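Local coordinates for ABC transporter, periplasmic solute-binding protein (Rhizobium meliloti, PDB 4WED) that probably captures a small solute, such as a peptide or a nickel complex, in the periplasm for uptake by an ABC importer, at residues W58-L63 and Y514-Y518; R337-S343 and E388-V392; T365-S371 and D395-V401; V434-T440 and L456-N461. All blocks are in the same frame, centred on the assembly; numbering follows the deposited sequence.

Contact 1 of 4, residues W58-L63 and Y514-Y518. With NA (sodium ion), chain B.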
loop_
_atom_site.group_PDB
_atom_site.type_symbol
_atom_site.label_atom_id
_atom_site.label_comp_id
_atom_site.label_asym_id
_atom_site.label_seq_id
_atom_site.Cartn_x
_atom_site.Cartn_y
_atom_site.Cartn_z
ATOM N N TRP A 58 4.603 4.153 -12.089
ATOM C CA TRP A 58 5.247 4.860 -10.959
ATOM C C TRP A 58 6.694 4.438 -10.738
ATOM O O TRP A 58 7.578 5.265 -10.605
ATOM C CB TRP A 58 4.461 4.649 -9.667
ATOM C CG TRP A 58 3.045 5.177 -9.709
ATOM C CD1 TRP A 58 2.634 6.433 -9.436
ATOM C CD2 TRP A 58 1.860 4.425 -10.010
ATOM N NE1 TRP A 58 1.267 6.536 -9.575
ATOM C CE2 TRP A 58 0.766 5.311 -9.906
ATOM C CE3 TRP A 58 1.622 3.084 -10.344
ATOM C CZ2 TRP A 58 -0.545 4.914 -10.148
ATOM C CZ3 TRP A 58 0.319 2.676 -10.589
ATOM C CH2 TRP A 58 -0.756 3.597 -10.493
ATOM N N ALA A 59 6.937 3.138 -10.713
ATOM C CA ALA A 59 8.273 2.634 -10.489
ATOM C C ALA A 59 9.313 3.175 -11.466
ATOM O O ALA A 59 10.483 3.270 -11.149
ATOM C CB ALA A 59 8.240 1.123 -10.531
ATOM N N ILE A 60 8.890 3.552 -12.656
ATOM C CA ILE A 60 9.815 4.123 -13.655
ATOM C C ILE A 60 10.167 5.523 -13.293
ATOM O O ILE A 60 11.337 5.898 -13.362
ATOM C CB ILE A 60 9.190 4.193 -15.068
ATOM C CG1 ILE A 60 8.759 2.800 -15.559
ATOM C CG2 ILE A 60 10.159 4.790 -16.077
ATOM C CD1 ILE A 60 9.863 1.754 -15.635
ATOM N N GLN A 61 9.177 6.273 -12.840
ATOM C CA GLN A 61 9.356 7.642 -12.388
ATOM C C GLN A 61 10.313 7.662 -11.224
ATOM O O GLN A 61 11.122 8.550 -11.087
ATOM C CB GLN A 61 8.021 8.244 -11.986
ATOM C CG GLN A 61 7.260 8.857 -13.133
ATOM C CD GLN A 61 5.783 8.917 -12.890
ATOM O OE1 GLN A 61 5.181 7.972 -12.433
ATOM N NE2 GLN A 61 5.192 10.039 -13.199
ATOM N N ASP A 62 10.223 6.639 -10.398
ATOM C CA ASP A 62 11.056 6.513 -9.227
ATOM C C ASP A 62 12.523 6.380 -9.577
ATOM O O ASP A 62 13.377 6.596 -8.743
ATOM C CB ASP A 62 10.577 5.352 -8.381
ATOM C CG ASP A 62 11.346 5.205 -7.117
ATOM O OD1 ASP A 62 11.567 6.181 -6.403
ATOM O OD2 ASP A 62 11.733 4.084 -6.837
ATOM N N LEU A 63 12.803 5.994 -10.810
ATOM C CA LEU A 63 14.167 5.903 -11.321
ATOM C C LEU A 63 14.975 7.190 -11.404
ATOM O O LEU A 63 16.158 7.183 -11.180
ATOM C CB LEU A 63 14.153 5.249 -12.688
ATOM C CG LEU A 63 13.844 3.774 -12.615
ATOM C CD1 LEU A 63 13.575 3.259 -14.007
ATOM C CD2 LEU A 63 15.029 3.077 -11.985
ATOM N N TYR A 514 5.171 1.348 -5.591
ATOM C CA TYR A 514 5.335 2.509 -6.505
ATOM C C TYR A 514 6.825 2.811 -6.738
ATOM O O TYR A 514 7.177 3.746 -7.463
ATOM C CB TYR A 514 4.526 3.715 -5.981
ATOM C CG TYR A 514 3.116 3.309 -5.700
ATOM C CD1 TYR A 514 2.228 3.100 -6.734
ATOM C CD2 TYR A 514 2.677 3.057 -4.396
ATOM C CE1 TYR A 514 0.920 2.706 -6.505
ATOM C CE2 TYR A 514 1.373 2.635 -4.124
ATOM C CZ TYR A 514 0.493 2.466 -5.192
ATOM O OH TYR A 514 -0.800 2.026 -4.976
ATOM N N ASP A 515 7.661 1.971 -6.110
ATOM C CA ASP A 515 9.112 2.054 -6.139
ATOM C C ASP A 515 9.656 0.969 -7.032
ATOM O O ASP A 515 9.107 -0.114 -7.053
ATOM C CB ASP A 515 9.695 1.722 -4.764
ATOM C CG ASP A 515 9.561 2.848 -3.779
ATOM O OD1 ASP A 515 10.123 3.950 -4.034
ATOM O OD2 ASP A 515 8.922 2.602 -2.720
HETATM N N MSE A 516 10.804 1.250 -7.648
HETATM C CA MSE A 516 11.603 0.261 -8.330
HETATM C C MSE A 516 12.760 -0.191 -7.464
HETATM O O MSE A 516 13.627 0.595 -7.120
HETATM C CB MSE A 516 12.152 0.954 -9.558
HETATM C CG MSE A 516 12.977 -0.011 -10.417
HETATM SE SE MSE A 516 11.809 -1.320 -11.335
HETATM C CE MSE A 516 11.082 -0.387 -12.921
ATOM N N PRO A 517 12.828 -1.489 -7.150
ATOM C CA PRO A 517 13.888 -2.005 -6.300
ATOM C C PRO A 517 15.223 -2.197 -7.026
ATOM O O PRO A 517 15.665 -3.329 -7.233
ATOM C CB PRO A 517 13.321 -3.361 -5.825
ATOM C CG PRO A 517 12.438 -3.788 -6.958
ATOM C CD PRO A 517 11.968 -2.561 -7.683
ATOM N N TYR A 518 15.857 -1.095 -7.404
ATOM C CA TYR A 518 17.190 -1.127 -8.038
ATOM C C TYR A 518 18.316 -1.027 -7.005
ATOM O O TYR A 518 19.499 -1.264 -7.321
ATOM C CB TYR A 518 17.340 0.016 -9.036
ATOM C CG TYR A 518 17.213 1.378 -8.417
ATOM C CD1 TYR A 518 18.305 2.020 -7.842
ATOM C CD2 TYR A 518 15.983 2.017 -8.371
ATOM C CE1 TYR A 518 18.164 3.273 -7.251
ATOM C CE2 TYR A 518 15.829 3.266 -7.784
ATOM C CZ TYR A 518 16.922 3.892 -7.231
ATOM O OH TYR A 518 16.736 5.128 -6.638
HETATM NA NA NA B . 12.463 4.359 -4.627
HETATM O O HOH W 1 13.314 2.119 -5.093
HETATM O O HOH W 2 11.540 6.498 -3.548
HETATM O O HOH W 3 13.873 5.482 -5.661
#
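Trp58 receives Tyr514 in an edge-to-face pair, the ring planes at 83°. Tyr514 CD1 comes down on one face of the indole, offset toward its rim, and lies 3.6 Å from Trp58 CD2. With an alanine here, the Tyr514 edge would probably be left without the face it packs on, Trp247 still lying against the ring. The Met516 side chain sits close against the backbone of Ala59, Met516 CB 3.3 Å from Ala59 O. Ile60 CD1 follows, 3.7 Å from the CE of selenomethionine Met516. Asp62 is the polar centre: with its CG anti to the backbone N (chi1 -177°), its carboxylate grips the sodium ion through both oxygens, OD2 at 2.3 Å and OD1 at 2.7 Å. Asp515 OD1 binds the ion at 2.5 Å while its OD2 is bonded to Thr512, and three waters complete the ligands found. Asp62 OD2 also accepts Met516 N on its anti side (3.1 Å, 159°), while Asp62 OD1 takes Arg170. Leu63 CD2 touches Met516 CG and Tyr518 CD2. The site ties segment 58-63 to the loop before strand 522-523; Ile60 and Leu63 lean on Phe204 of strand 201-206, and Trp247 meets both aromatic rings.

Contact 2 of 4, residues R337-S343 and E388-V392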
loop_
_atom_site.group_PDB
_atom_site.type_symbol
_atom_site.label_atom_id
_atom_site.label_comp_id
_atom_site.label_asym_id
_atom_site.label_seq_id
_atom_site.Cartn_x
_atom_site.Cartn_y
_atom_site.Cartn_z
ATOM N N ARG A 337 -6.796 -21.017 14.540
ATOM C CA ARG A 337 -8.142 -21.613 14.505
ATOM C C ARG A 337 -8.454 -22.363 15.811
ATOM O O ARG A 337 -7.713 -23.259 16.214
ATOM C CB ARG A 337 -8.344 -22.549 13.290
ATOM C CG ARG A 337 -9.823 -22.732 12.972
ATOM C CD ARG A 337 -10.236 -23.947 12.134
ATOM N NE ARG A 337 -9.228 -24.613 11.290
ATOM C CZ ARG A 337 -9.483 -25.710 10.551
ATOM N NH1 ARG A 337 -8.544 -26.255 9.783
ATOM N NH2 ARG A 337 -10.695 -26.263 10.567
ATOM N N ASP A 338 -9.550 -21.993 16.472
ATOM C CA ASP A 338 -9.960 -22.724 17.670
ATOM C C ASP A 338 -11.448 -23.060 17.649
ATOM O O ASP A 338 -12.277 -22.339 18.158
ATOM C CB ASP A 338 -9.566 -21.906 18.908
ATOM C CG ASP A 338 -9.479 -22.744 20.155
ATOM O OD1 ASP A 338 -10.267 -23.698 20.274
ATOM O OD2 ASP A 338 -8.627 -22.435 21.014
ATOM N N ALA A 339 -11.785 -24.175 17.037
ATOM C CA ALA A 339 -13.176 -24.563 16.892
ATOM C C ALA A 339 -13.831 -24.789 18.227
ATOM O O ALA A 339 -15.017 -24.553 18.365
ATOM C CB ALA A 339 -13.303 -25.819 16.056
ATOM N N ALA A 340 -13.074 -25.233 19.212
ATOM C CA ALA A 340 -13.674 -25.567 20.506
ATOM C C ALA A 340 -14.032 -24.282 21.239
ATOM O O ALA A 340 -15.141 -24.120 21.759
ATOM C CB ALA A 340 -12.736 -26.432 21.345
ATOM N N ALA A 341 -13.105 -23.357 21.273
ATOM C CA ALA A 341 -13.410 -22.049 21.849
ATOM C C ALA A 341 -14.567 -21.319 21.115
ATOM O O ALA A 341 -15.441 -20.724 21.757
ATOM C CB ALA A 341 -12.159 -21.194 21.870
ATOM N N ALA A 342 -14.610 -21.411 19.789
ATOM C CA ALA A 342 -15.685 -20.786 19.035
ATOM C C ALA A 342 -17.065 -21.339 19.387
ATOM O O ALA A 342 -18.026 -20.591 19.624
ATOM C CB ALA A 342 -15.407 -20.927 17.551
ATOM N N SER A 343 -17.163 -22.664 19.413
ATOM C CA SER A 343 -18.394 -23.361 19.788
ATOM C C SER A 343 -18.864 -22.938 21.193
ATOM O O SER A 343 -20.050 -22.774 21.470
ATOM C CB SER A 343 -18.103 -24.875 19.827
ATOM O OG SER A 343 -17.648 -25.347 18.575
ATOM N N GLU A 388 -15.312 -24.185 7.419
ATOM C CA GLU A 388 -14.830 -23.996 8.764
ATOM C C GLU A 388 -15.917 -23.531 9.728
ATOM O O GLU A 388 -15.914 -23.937 10.880
ATOM C CB GLU A 388 -13.695 -22.989 8.751
ATOM C CG GLU A 388 -12.433 -23.590 8.173
ATOM C CD GLU A 388 -11.372 -22.555 7.904
ATOM O OE1 GLU A 388 -11.672 -21.351 8.090
ATOM O OE2 GLU A 388 -10.241 -22.938 7.519
HETATM N N MSE A 389 -16.813 -22.669 9.251
HETATM C CA MSE A 389 -18.020 -22.250 9.978
HETATM C C MSE A 389 -18.969 -23.390 10.240
HETATM O O MSE A 389 -19.597 -23.514 11.300
HETATM C CB MSE A 389 -18.708 -21.248 9.066
HETATM C CG MSE A 389 -17.911 -19.958 8.884
HETATM SE SE MSE A 389 -17.540 -19.185 10.656
HETATM C CE MSE A 389 -15.793 -19.982 11.165
ATOM N N LYS A 390 -19.066 -24.270 9.270
ATOM C CA LYS A 390 -19.887 -25.413 9.432
ATOM C C LYS A 390 -19.407 -26.151 10.674
ATOM O O LYS A 390 -20.224 -26.518 11.505
ATOM C CB LYS A 390 -19.838 -26.271 8.168
ATOM C CG LYS A 390 -20.373 -27.691 8.325
ATOM C CD LYS A 390 -21.854 -27.792 8.027
ATOM C CE LYS A 390 -22.294 -29.233 8.176
ATOM N NZ LYS A 390 -23.233 -29.632 7.108
ATOM N N GLU A 391 -18.093 -26.326 10.826
ATOM C CA GLU A 391 -17.535 -27.097 11.954
ATOM C C GLU A 391 -17.879 -26.499 13.315
ATOM O O GLU A 391 -17.988 -27.236 14.269
ATOM C CB GLU A 391 -16.013 -27.258 11.823
ATOM C CG GLU A 391 -15.586 -28.366 10.852
ATOM C CD GLU A 391 -14.124 -28.264 10.393
ATOM O OE1 GLU A 391 -13.704 -27.164 9.957
ATOM O OE2 GLU A 391 -13.390 -29.275 10.449
ATOM N N VAL A 392 -18.042 -25.173 13.412
ATOM C CA VAL A 392 -18.462 -24.525 14.676
ATOM C C VAL A 392 -19.966 -24.318 14.798
ATOM O O VAL A 392 -20.434 -23.811 15.820
ATOM C CB VAL A 392 -17.782 -23.168 14.901
ATOM C CG1 VAL A 392 -16.284 -23.344 14.879
ATOM C CG2 VAL A 392 -18.196 -22.110 13.871
#
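Ala339 O, on a residue that packs against Val392, is gripped by two donors of Ser343. The hydroxyl OG of Ser343 reaches Ala339 O at 2.8 Å, and the backbone N of Ser343 reaches the same oxygen at 3.0 Å. The two arrive from opposite faces of the carbonyl plane. With OG beside its own backbone N (chi1 -59°), the serine hydroxyl is folded back on its own helix, and its nearest approach to Val392 is OG to CA, 4.1 Å. The apolar link is made by one branch: Val392 CG1 reaches Ala342 CB at 3.7 Å and Ala339 CB at 4.0 Å, fitting between two alanines on one side of helix 339-348. Small side chains there let the branch sit close to the helix backbone. Just before this helix, Asp338 serves as N-cap, its OD1 accepting Ala341 N at 3.0 Å. Arg337 carries the charged part. Bent at its third torsion (chi3 -21°), it turns the guanidinium toward helix 378-392, where NH2 forms a salt bridge with Glu391 OE1 at 3.2 Å, the oxygen lying near the guanidinium plane at its edge. Glu388 is placed differently: its OE2 stands over the centre of a guanidinium face, 4.2 Å from Arg337 NE, so only charge attraction is likely to act. Asp301 serves both residues, its N donating to Glu388 OE1 and its OD2 making a long, weak ion pair with Arg337 NE. The two helix segments cross at -57°. Beyond them, Ala342 also rests on Ile298 of helix 290-299, and Val392 O, in the last part of segment 388-392, accepts from Arg357.

Contact 3 of 4, residues T365-S371 and D395-V401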
loop_
_atom_site.group_PDB
_atom_site.type_symbol
_atom_site.label_atom_id
_atom_site.label_comp_id
_atom_site.label_asym_id
_atom_site.label_seq_id
_atom_site.Cartn_x
_atom_site.Cartn_y
_atom_site.Cartn_z
ATOM N N THR A 365 -27.408 -18.408 10.325
ATOM C CA THR A 365 -27.143 -18.352 8.894
ATOM C C THR A 365 -26.576 -16.987 8.590
ATOM O O THR A 365 -27.168 -15.987 8.974
ATOM C CB THR A 365 -28.434 -18.542 8.112
ATOM O OG1 THR A 365 -28.922 -19.854 8.384
ATOM C CG2 THR A 365 -28.179 -18.456 6.647
ATOM N N LEU A 366 -25.413 -16.955 7.941
ATOM C CA LEU A 366 -24.786 -15.703 7.506
ATOM C C LEU A 366 -24.452 -15.759 6.034
ATOM O O LEU A 366 -24.062 -16.807 5.522
ATOM C CB LEU A 366 -23.532 -15.445 8.301
ATOM C CG LEU A 366 -23.832 -15.149 9.771
ATOM C CD1 LEU A 366 -22.574 -15.323 10.599
ATOM C CD2 LEU A 366 -24.443 -13.755 9.947
ATOM N N GLU A 367 -24.636 -14.631 5.353
ATOM C CA GLU A 367 -24.398 -14.535 3.929
ATOM C C GLU A 367 -23.087 -13.824 3.650
ATOM O O GLU A 367 -22.936 -12.657 3.908
ATOM C CB GLU A 367 -25.553 -13.836 3.229
ATOM C CG GLU A 367 -25.383 -13.837 1.711
ATOM C CD GLU A 367 -26.350 -12.926 0.969
ATOM O OE1 GLU A 367 -26.111 -11.698 0.937
ATOM O OE2 GLU A 367 -27.329 -13.444 0.382
ATOM N N LEU A 368 -22.142 -14.559 3.096
ATOM C CA LEU A 368 -20.895 -14.001 2.644
ATOM C C LEU A 368 -21.007 -13.620 1.159
ATOM O O LEU A 368 -21.172 -14.486 0.276
ATOM C CB LEU A 368 -19.786 -15.024 2.855
ATOM C CG LEU A 368 -18.398 -14.619 2.355
ATOM C CD1 LEU A 368 -18.034 -13.174 2.687
ATOM C CD2 LEU A 368 -17.383 -15.589 2.934
ATOM N N VAL A 369 -20.926 -12.315 0.900
ATOM C CA VAL A 369 -21.007 -11.805 -0.441
ATOM C C VAL A 369 -19.597 -11.659 -0.984
ATOM O O VAL A 369 -18.723 -11.130 -0.304
ATOM C CB VAL A 369 -21.797 -10.481 -0.527
ATOM C CG1 VAL A 369 -21.927 -10.012 -1.984
ATOM C CG2 VAL A 369 -23.191 -10.661 0.062
ATOM N N VAL A 370 -19.377 -12.166 -2.202
ATOM C CA VAL A 370 -18.059 -12.107 -2.827
ATOM C C VAL A 370 -18.161 -11.778 -4.318
ATOM O O VAL A 370 -19.171 -12.076 -4.961
ATOM C CB VAL A 370 -17.302 -13.435 -2.679
ATOM C CG1 VAL A 370 -16.995 -13.729 -1.218
ATOM C CG2 VAL A 370 -18.080 -14.578 -3.324
ATOM N N SER A 371 -17.110 -11.157 -4.851
ATOM C CA SER A 371 -16.948 -10.972 -6.299
ATOM C C SER A 371 -15.552 -11.388 -6.722
ATOM O O SER A 371 -14.593 -10.693 -6.388
ATOM C CB SER A 371 -17.179 -9.517 -6.718
ATOM O OG SER A 371 -17.096 -9.411 -8.131
ATOM N N ASP A 395 -23.922 -21.670 9.500
ATOM C CA ASP A 395 -24.335 -22.009 8.123
ATOM C C ASP A 395 -24.007 -20.831 7.191
ATOM O O ASP A 395 -24.746 -19.844 7.107
ATOM C CB ASP A 395 -25.842 -22.356 8.082
ATOM C CG ASP A 395 -26.374 -22.616 6.645
ATOM O OD1 ASP A 395 -25.678 -23.242 5.822
ATOM O OD2 ASP A 395 -27.508 -22.184 6.348
ATOM N N LEU A 396 -22.878 -20.930 6.513
ATOM C CA LEU A 396 -22.429 -19.840 5.667
ATOM C C LEU A 396 -22.981 -20.004 4.235
ATOM O O LEU A 396 -22.657 -20.959 3.505
ATOM C CB LEU A 396 -20.900 -19.755 5.675
ATOM C CG LEU A 396 -20.304 -18.450 5.105
ATOM C CD1 LEU A 396 -20.050 -17.391 6.172
ATOM C CD2 LEU A 396 -19.006 -18.689 4.386
ATOM N N VAL A 397 -23.857 -19.101 3.842
ATOM C CA VAL A 397 -24.282 -19.070 2.451
ATOM C C VAL A 397 -23.413 -18.064 1.649
ATOM O O VAL A 397 -23.179 -16.912 2.081
ATOM C CB VAL A 397 -25.819 -18.806 2.286
ATOM C CG1 VAL A 397 -26.643 -19.679 3.241
ATOM C CG2 VAL A 397 -26.178 -17.349 2.494
ATOM N N ILE A 398 -22.954 -18.506 0.472
ATOM C CA ILE A 398 -22.148 -17.669 -0.405
ATOM C C ILE A 398 -22.972 -17.138 -1.574
ATOM O O ILE A 398 -23.632 -17.889 -2.276
ATOM C CB ILE A 398 -20.946 -18.449 -0.951
ATOM C CG1 ILE A 398 -20.178 -19.072 0.220
ATOM C CG2 ILE A 398 -20.052 -17.541 -1.798
ATOM C CD1 ILE A 398 -19.158 -20.113 -0.182
ATOM N N ARG A 399 -22.924 -15.830 -1.758
ATOM C CA ARG A 399 -23.469 -15.175 -2.932
ATOM C C ARG A 399 -22.274 -14.562 -3.717
ATOM O O ARG A 399 -21.665 -13.554 -3.297
ATOM C CB ARG A 399 -24.523 -14.142 -2.508
ATOM C CG ARG A 399 -25.329 -13.536 -3.651
ATOM C CD ARG A 399 -26.533 -12.763 -3.130
ATOM N NE ARG A 399 -26.150 -11.507 -2.476
ATOM C CZ ARG A 399 -26.993 -10.703 -1.826
ATOM N NH1 ARG A 399 -28.284 -11.018 -1.728
ATOM N NH2 ARG A 399 -26.551 -9.586 -1.265
ATOM N N SER A 400 -21.925 -15.237 -4.818
ATOM C CA SER A 400 -20.788 -14.903 -5.699
ATOM C C SER A 400 -21.312 -13.972 -6.782
ATOM O O SER A 400 -22.276 -14.306 -7.451
ATOM C CB SER A 400 -20.209 -16.198 -6.327
ATOM O OG SER A 400 -18.881 -16.045 -6.832
ATOM N N VAL A 401 -20.684 -12.814 -6.961
ATOM C CA VAL A 401 -21.268 -11.704 -7.763
ATOM C C VAL A 401 -20.289 -11.135 -8.828
ATOM O O VAL A 401 -19.098 -11.437 -8.799
ATOM C CB VAL A 401 -21.794 -10.581 -6.809
ATOM C CG1 VAL A 401 -22.503 -9.458 -7.553
ATOM C CG2 VAL A 401 -22.787 -11.162 -5.829
#
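Strands 365-370 and 395-400 run parallel in unbroken register from Thr365 beside Asp395 to Val370 beside Ser400, their axes 4.6 Å apart at 28°, with six backbone N-H...O bonds alternating in direction between them. The face carrying Glu367 and Arg399 holds a salt bridge among Val369 and Val397. Glu367 OE1 sits over the centre of one face of the Arg399 guanidinium and lies 3.1 Å from NH2. Because it stands well out of the guanidinium plane, this is a charge contact to which no N-H points; Arg283 adds a long, weak ion pair to OE1. A bend at the third torsion of Arg399 (chi3 72°) brings the group under the glutamate, and Val369 CG2 lies alongside it. Val397 CG2 packs 3.6 Å from Glu367 CB. Near the start of the pair Thr365 OG1 gives Asp395 OD2 a weak bond of 3.4 Å; past the other end Ser371 OG reaches Val401 O at 2.9 Å from above the carbonyl plane. The opposite face is mostly apolar: Leu368 CD2 meets Leu396 CD2 at 3.8 Å, and Val370 CG2 meets Ile398 CG2 at 3.9 Å. This is the strand pair of a beta-alpha-beta crossover. Its connecting helix 378-392 lies against that face, Ala382 touching Leu368 and Ile398, while Leu417 and Phe419 of strand 417-421 reach Leu368 as well.

Contact 4 of 4, residues V434-T440 and L456-N461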
loop_
_atom_site.group_PDB
_atom_site.type_symbol
_atom_site.label_atom_id
_atom_site.label_comp_id
_atom_site.label_asym_id
_atom_site.label_seq_id
_atom_site.Cartn_x
_atom_site.Cartn_y
_atom_site.Cartn_z
ATOM N N VAL A 434 -9.738 6.218 7.839
ATOM C CA VAL A 434 -10.678 7.249 7.562
ATOM C C VAL A 434 -11.687 6.768 6.526
ATOM O O VAL A 434 -12.898 6.882 6.738
ATOM C CB VAL A 434 -9.948 8.512 7.071
ATOM C CG1 VAL A 434 -10.911 9.482 6.404
ATOM C CG2 VAL A 434 -9.244 9.202 8.253
ATOM N N ALA A 435 -11.193 6.238 5.404
ATOM C CA ALA A 435 -12.064 5.907 4.294
ATOM C C ALA A 435 -13.009 4.751 4.628
ATOM O O ALA A 435 -14.159 4.753 4.175
ATOM C CB ALA A 435 -11.256 5.577 3.066
ATOM N N LEU A 436 -12.541 3.786 5.428
ATOM C CA LEU A 436 -13.300 2.572 5.655
ATOM C C LEU A 436 -13.954 2.507 7.031
ATOM O O LEU A 436 -14.766 1.624 7.280
ATOM C CB LEU A 436 -12.401 1.341 5.496
ATOM C CG LEU A 436 -11.694 1.154 4.143
ATOM C CD1 LEU A 436 -10.869 -0.137 4.197
ATOM C CD2 LEU A 436 -12.657 1.094 2.964
ATOM N N CYS A 437 -13.580 3.408 7.926
ATOM C CA CYS A 437 -14.045 3.310 9.289
ATOM C C CYS A 437 -14.700 4.561 9.861
ATOM O O CYS A 437 -15.493 4.440 10.778
ATOM C CB CYS A 437 -12.909 2.873 10.187
ATOM S SG CYS A 437 -12.292 1.224 9.796
ATOM N N LEU A 438 -14.403 5.748 9.349
ATOM C CA LEU A 438 -15.050 6.951 9.864
ATOM C C LEU A 438 -16.452 7.121 9.234
ATOM O O LEU A 438 -16.563 7.285 8.015
ATOM C CB LEU A 438 -14.166 8.187 9.595
ATOM C CG LEU A 438 -14.560 9.587 10.198
ATOM C CD1 LEU A 438 -14.273 9.754 11.679
ATOM C CD2 LEU A 438 -13.823 10.688 9.476
ATOM N N SER A 439 -17.511 7.080 10.053
ATOM C CA SER A 439 -18.895 7.342 9.564
ATOM C C SER A 439 -19.023 8.568 8.679
ATOM O O SER A 439 -19.617 8.491 7.618
ATOM C CB SER A 439 -19.901 7.532 10.706
ATOM O OG SER A 439 -20.330 6.293 11.215
ATOM N N THR A 440 -18.505 9.702 9.149
ATOM C CA THR A 440 -18.732 10.982 8.503
ATOM C C THR A 440 -18.052 11.080 7.132
ATOM O O THR A 440 -18.515 11.802 6.289
ATOM C CB THR A 440 -18.301 12.144 9.417
ATOM O OG1 THR A 440 -16.952 11.957 9.838
ATOM C CG2 THR A 440 -19.188 12.212 10.644
ATOM N N LEU A 456 -16.634 5.033 17.709
ATOM C CA LEU A 456 -15.391 4.948 16.964
ATOM C C LEU A 456 -14.965 6.269 16.328
ATOM O O LEU A 456 -13.769 6.614 16.293
ATOM C CB LEU A 456 -15.533 3.926 15.858
ATOM C CG LEU A 456 -14.254 3.556 15.104
ATOM C CD1 LEU A 456 -13.149 3.136 16.057
ATOM C CD2 LEU A 456 -14.507 2.446 14.081
ATOM N N ASP A 457 -15.925 6.989 15.778
ATOM C CA ASP A 457 -15.597 8.255 15.152
ATOM C C ASP A 457 -14.747 9.114 16.068
ATOM O O ASP A 457 -13.664 9.533 15.683
ATOM C CB ASP A 457 -16.855 8.984 14.678
ATOM C CG ASP A 457 -17.415 8.365 13.389
ATOM O OD1 ASP A 457 -16.810 7.381 12.830
ATOM O OD2 ASP A 457 -18.466 8.852 12.943
ATOM N N PRO A 458 -15.188 9.310 17.299
ATOM C CA PRO A 458 -14.397 10.155 18.181
ATOM C C PRO A 458 -12.944 9.733 18.296
ATOM O O PRO A 458 -12.059 10.554 18.414
ATOM C CB PRO A 458 -15.115 10.012 19.525
ATOM C CG PRO A 458 -16.527 9.772 19.154
ATOM C CD PRO A 458 -16.466 8.917 17.920
ATOM N N LEU A 459 -12.697 8.446 18.250
ATOM C CA LEU A 459 -11.352 7.935 18.438
ATOM C C LEU A 459 -10.577 8.128 17.161
ATOM O O LEU A 459 -9.391 8.477 17.193
ATOM C CB LEU A 459 -11.410 6.451 18.781
ATOM C CG LEU A 459 -12.248 6.103 20.009
ATOM C CD1 LEU A 459 -12.420 4.579 20.078
ATOM C CD2 LEU A 459 -11.588 6.669 21.266
ATOM N N ILE A 460 -11.237 7.926 16.028
ATOM C CA ILE A 460 -10.558 8.199 14.743
ATOM C C ILE A 460 -10.211 9.683 14.606
ATOM O O ILE A 460 -9.057 10.012 14.288
ATOM C CB ILE A 460 -11.355 7.703 13.516
ATOM C CG1 ILE A 460 -11.530 6.174 13.574
ATOM C CG2 ILE A 460 -10.633 8.080 12.216
ATOM C CD1 ILE A 460 -12.512 5.640 12.549
ATOM N N ASN A 461 -11.190 10.562 14.885
ATOM C CA ASN A 461 -10.987 12.027 14.876
ATOM C C ASN A 461 -9.842 12.496 15.771
ATOM O O ASN A 461 -9.050 13.374 15.409
ATOM C CB ASN A 461 -12.277 12.745 15.287
ATOM C CG ASN A 461 -13.373 12.653 14.220
ATOM O OD1 ASN A 461 -13.109 12.599 12.997
ATOM N ND2 ASN A 461 -14.618 12.655 14.676
HETATM O O HOH W 4 -17.299 4.672 12.714
#
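Asp457 meets Leu438 and Ser439 where a helix-loop-helix connection folds back, the beginning of segment 456-461 standing beside Leu438, the first residue to leave helix 430-437. Its CB touches Leu438 CD1 at 4.0 Å. With CG beside its own backbone N (chi1 -76°), the carboxylate is carried across to the residues that leave the first helix. OD1 accepts Ser439 N at 2.9 Å, on its syn side and 20° out of the carboxylate plane. OD2 makes a short contact of 3.0 Å with Ser439 CB. A leucine in place of Asp457 would probably leave Ser439 N without its acceptor and the chain after helix 430-437 less firmly held. The rest of the contact is apolar: Ile460 CD1 reaches Cys437 CB at 3.7 Å, and Leu438 CD1 lies on Ile460 CB. The same CD1 comes 3.3 Å from Asn461 OD1, crossing that side chain at about a right angle. Lys448, from the intervening loop, ties down Leu438 O and Ala435 O. A water bridges the two segments, donating to Cys437 O at 2.7 Å and to Asp457 OD1 at 2.8 Å, so OD1 has two donors.

In the fold
Contact 1 joins residues near the two chain ends, spanning some 450 residues of sequence that include the other three contacts. It holds the sodium ion, whose ligands found are Asp62, Asp515 and waters, and the others lie across the chain's centre from it. Between nearest atoms, contact 2 is about 29 Å from contact 1, contact 3 about 19 Å and contact 4 about 14 Å, so none of the three takes part in the metal site. Contacts 2 and 3 belong together, about 18 Å apart between centres, because helix 378-392 supplies one side of contact 2 and crosses over between the strands of contact 3. Contact 4 follows later in the chain, its nearest atoms about 14 Å from contact 3.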